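Local coordinates for glutamine aminotransferase class-II domain protein (PDB 3MDN) that is probably a class-II glutamine amidotransferase of the Ntn-hydrolase clan, expected to release ammonia from the side-chain amide of glutamine, at residues F149-S154 with A170-L175. Numbering follows the deposited sequence.
Sequences FLLALS and ARLEGL
Leu151 reaches from helix 144-154 to helix 161-179 and is the one residue of 149-154 to touch 170-175. Its methyl CD1 rests 3.9 Å from Leu172 CG, and the two isobutyl groups run at a slant to each other. With CG anti to the carbonyl carbon (chi1 -80°), Leu151 brings this methyl to the fork of Leu172. The same CD1 also lies 4.2 Å from Arg171 CB, at the root of the arginine side chain. Ile131 also packs on Leu151.

Polar bonds lie to the side of this patch. Arg171 carries its guanidinium past the leucine to a salt bridge of NH1 with Glu155, just beyond the first helix. Ser154 takes no part between the helices; its OG bonds Leu150 O at 2.8 Å and ties the helix end to Ala132 N.

These successive helices pack on one antiparallel sheet, Phe149 and Leu153 on strand 104-106 and Leu172 on Met185 of strand 185-192, consistent with a helical layer of the Ntn-hydrolase sandwich. With CA atoms no closer than 8.7 Å and just 122 Å² buried, this is plain structural packing: one methyl makes the apolar touch, and the Arg171–Glu155 salt bridge adds a charged link at the exposed side.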
loop_
_atom_site.group_PDB
_atom_site.type_symbol
_atom_site.label_atom_id
_atom_site.label_comp_id
_atom_site.label_asym_id
_atom_site.label_seq_id
_atom_site.Cartn_x
_atom_site.Cartn_y
_atom_site.Cartn_z
ATOM N N PHE D 149 -4.338 -6.923 -25.005
ATOM C CA PHE D 149 -5.194 -8.003 -24.497
ATOM C C PHE D 149 -6.647 -7.779 -24.896
ATOM O O PHE D 149 -7.307 -8.669 -25.398
ATOM C CB PHE D 149 -5.091 -8.080 -22.975
ATOM C CG PHE D 149 -6.028 -9.082 -22.322
ATOM C CD1 PHE D 149 -6.200 -10.361 -22.831
ATOM C CD2 PHE D 149 -6.668 -8.748 -21.129
ATOM C CE1 PHE D 149 -7.026 -11.291 -22.167
ATOM C CE2 PHE D 149 -7.514 -9.661 -20.478
ATOM C CZ PHE D 149 -7.680 -10.926 -20.998
ATOM N N LEU D 150 -7.143 -6.583 -24.672
ATOM C CA LEU D 150 -8.569 -6.311 -24.959
ATOM C C LEU D 150 -8.860 -6.268 -26.456
ATOM O O LEU D 150 -9.943 -6.680 -26.892
ATOM C CB LEU D 150 -9.014 -5.026 -24.278
ATOM C CG LEU D 150 -8.830 -5.118 -22.763
ATOM C CD1 LEU D 150 -9.254 -3.823 -22.144
ATOM C CD2 LEU D 150 -9.617 -6.299 -22.150
ATOM N N LEU D 151 -7.893 -5.758 -27.222
ATOM C CA LEU D 151 -7.943 -5.848 -28.690
ATOM C C LEU D 151 -7.968 -7.295 -29.174
ATOM O O LEU D 151 -8.652 -7.615 -30.133
ATOM C CB LEU D 151 -6.743 -5.171 -29.340
ATOM C CG LEU D 151 -6.545 -3.669 -29.586
ATOM C CD1 LEU D 151 -5.775 -3.547 -30.912
ATOM C CD2 LEU D 151 -7.838 -2.896 -29.722
ATOM N N ALA D 152 -7.188 -8.168 -28.547
ATOM C CA ALA D 152 -7.211 -9.579 -28.928
ATOM C C ALA D 152 -8.571 -10.223 -28.599
ATOM O O ALA D 152 -9.094 -11.007 -29.405
ATOM C CB ALA D 152 -6.050 -10.347 -28.283
ATOM N N LEU D 153 -9.128 -9.906 -27.432
ATOM C CA LEU D 153 -10.529 -10.284 -27.144
ATOM C C LEU D 153 -11.475 -9.755 -28.223
ATOM O O LEU D 153 -12.267 -10.525 -28.781
ATOM C CB LEU D 153 -10.978 -9.856 -25.726
ATOM C CG LEU D 153 -10.371 -10.773 -24.646
ATOM C CD1 LEU D 153 -10.309 -10.144 -23.255
ATOM C CD2 LEU D 153 -11.061 -12.150 -24.597
ATOM N N SER D 154 -11.378 -8.458 -28.539
ATOM C CA SER D 154 -12.224 -7.836 -29.591
ATOM C C SER D 154 -12.091 -8.585 -30.925
ATOM O O SER D 154 -13.052 -8.670 -31.681
ATOM C CB SER D 154 -11.865 -6.356 -29.792
ATOM O OG SER D 154 -11.895 -5.665 -28.547
ATOM N N ALA D 170 -1.126 -6.734 -35.501
ATOM C CA ALA D 170 -1.129 -6.001 -36.784
ATOM C C ALA D 170 -1.706 -4.599 -36.614
ATOM O O ALA D 170 -1.128 -3.601 -37.062
ATOM C CB ALA D 170 -1.928 -6.779 -37.870
ATOM N N ARG D 171 -2.861 -4.530 -35.969
ATOM C CA ARG D 171 -3.531 -3.253 -35.749
ATOM C C ARG D 171 -2.670 -2.273 -34.939
ATOM O O ARG D 171 -2.508 -1.105 -35.317
ATOM C CB ARG D 171 -4.858 -3.497 -35.053
ATOM C CG ARG D 171 -6.009 -3.584 -36.009
ATOM C CD ARG D 171 -6.633 -2.157 -36.184
ATOM N NE ARG D 171 -7.946 -2.002 -35.556
ATOM C CZ ARG D 171 -8.671 -3.012 -35.084
ATOM N NH1 ARG D 171 -8.206 -4.250 -35.161
ATOM N NH2 ARG D 171 -9.858 -2.786 -34.545
ATOM N N LEU D 172 -2.087 -2.746 -33.836
ATOM C CA LEU D 172 -1.283 -1.828 -33.014
ATOM C C LEU D 172 0.031 -1.447 -33.686
ATOM O O LEU D 172 0.508 -0.315 -33.549
ATOM C CB LEU D 172 -1.019 -2.416 -31.632
ATOM C CG LEU D 172 -2.132 -2.297 -30.595
ATOM C CD1 LEU D 172 -1.773 -3.077 -29.343
ATOM C CD2 LEU D 172 -2.397 -0.853 -30.257
ATOM N N GLU D 173 0.609 -2.397 -34.417
ATOM C CA GLU D 173 1.828 -2.100 -35.132
ATOM C C GLU D 173 1.582 -1.073 -36.226
ATOM O O GLU D 173 2.418 -0.178 -36.446
ATOM C CB GLU D 173 2.476 -3.385 -35.699
ATOM C CG GLU D 173 3.815 -3.146 -36.339
ATOM C CD GLU D 173 4.446 -4.388 -36.960
ATOM O OE1 GLU D 173 4.500 -5.466 -36.326
ATOM O OE2 GLU D 173 4.944 -4.265 -38.102
ATOM N N GLY D 174 0.442 -1.190 -36.910
ATOM C CA GLY D 174 0.046 -0.184 -37.907
ATOM C C GLY D 174 -0.134 1.209 -37.310
ATOM O O GLY D 174 0.300 2.220 -37.893
ATOM N N LEU D 175 -0.764 1.289 -36.131
ATOM C CA LEU D 175 -0.933 2.597 -35.512
ATOM C C LEU D 175 0.436 3.156 -35.112
ATOM O O LEU D 175 0.668 4.366 -35.195
ATOM C CB LEU D 175 -1.847 2.514 -34.295
ATOM C CG LEU D 175 -3.347 2.398 -34.591
ATOM C CD1 LEU D 175 -4.107 1.800 -33.361
ATOM C CD2 LEU D 175 -3.893 3.747 -35.006
#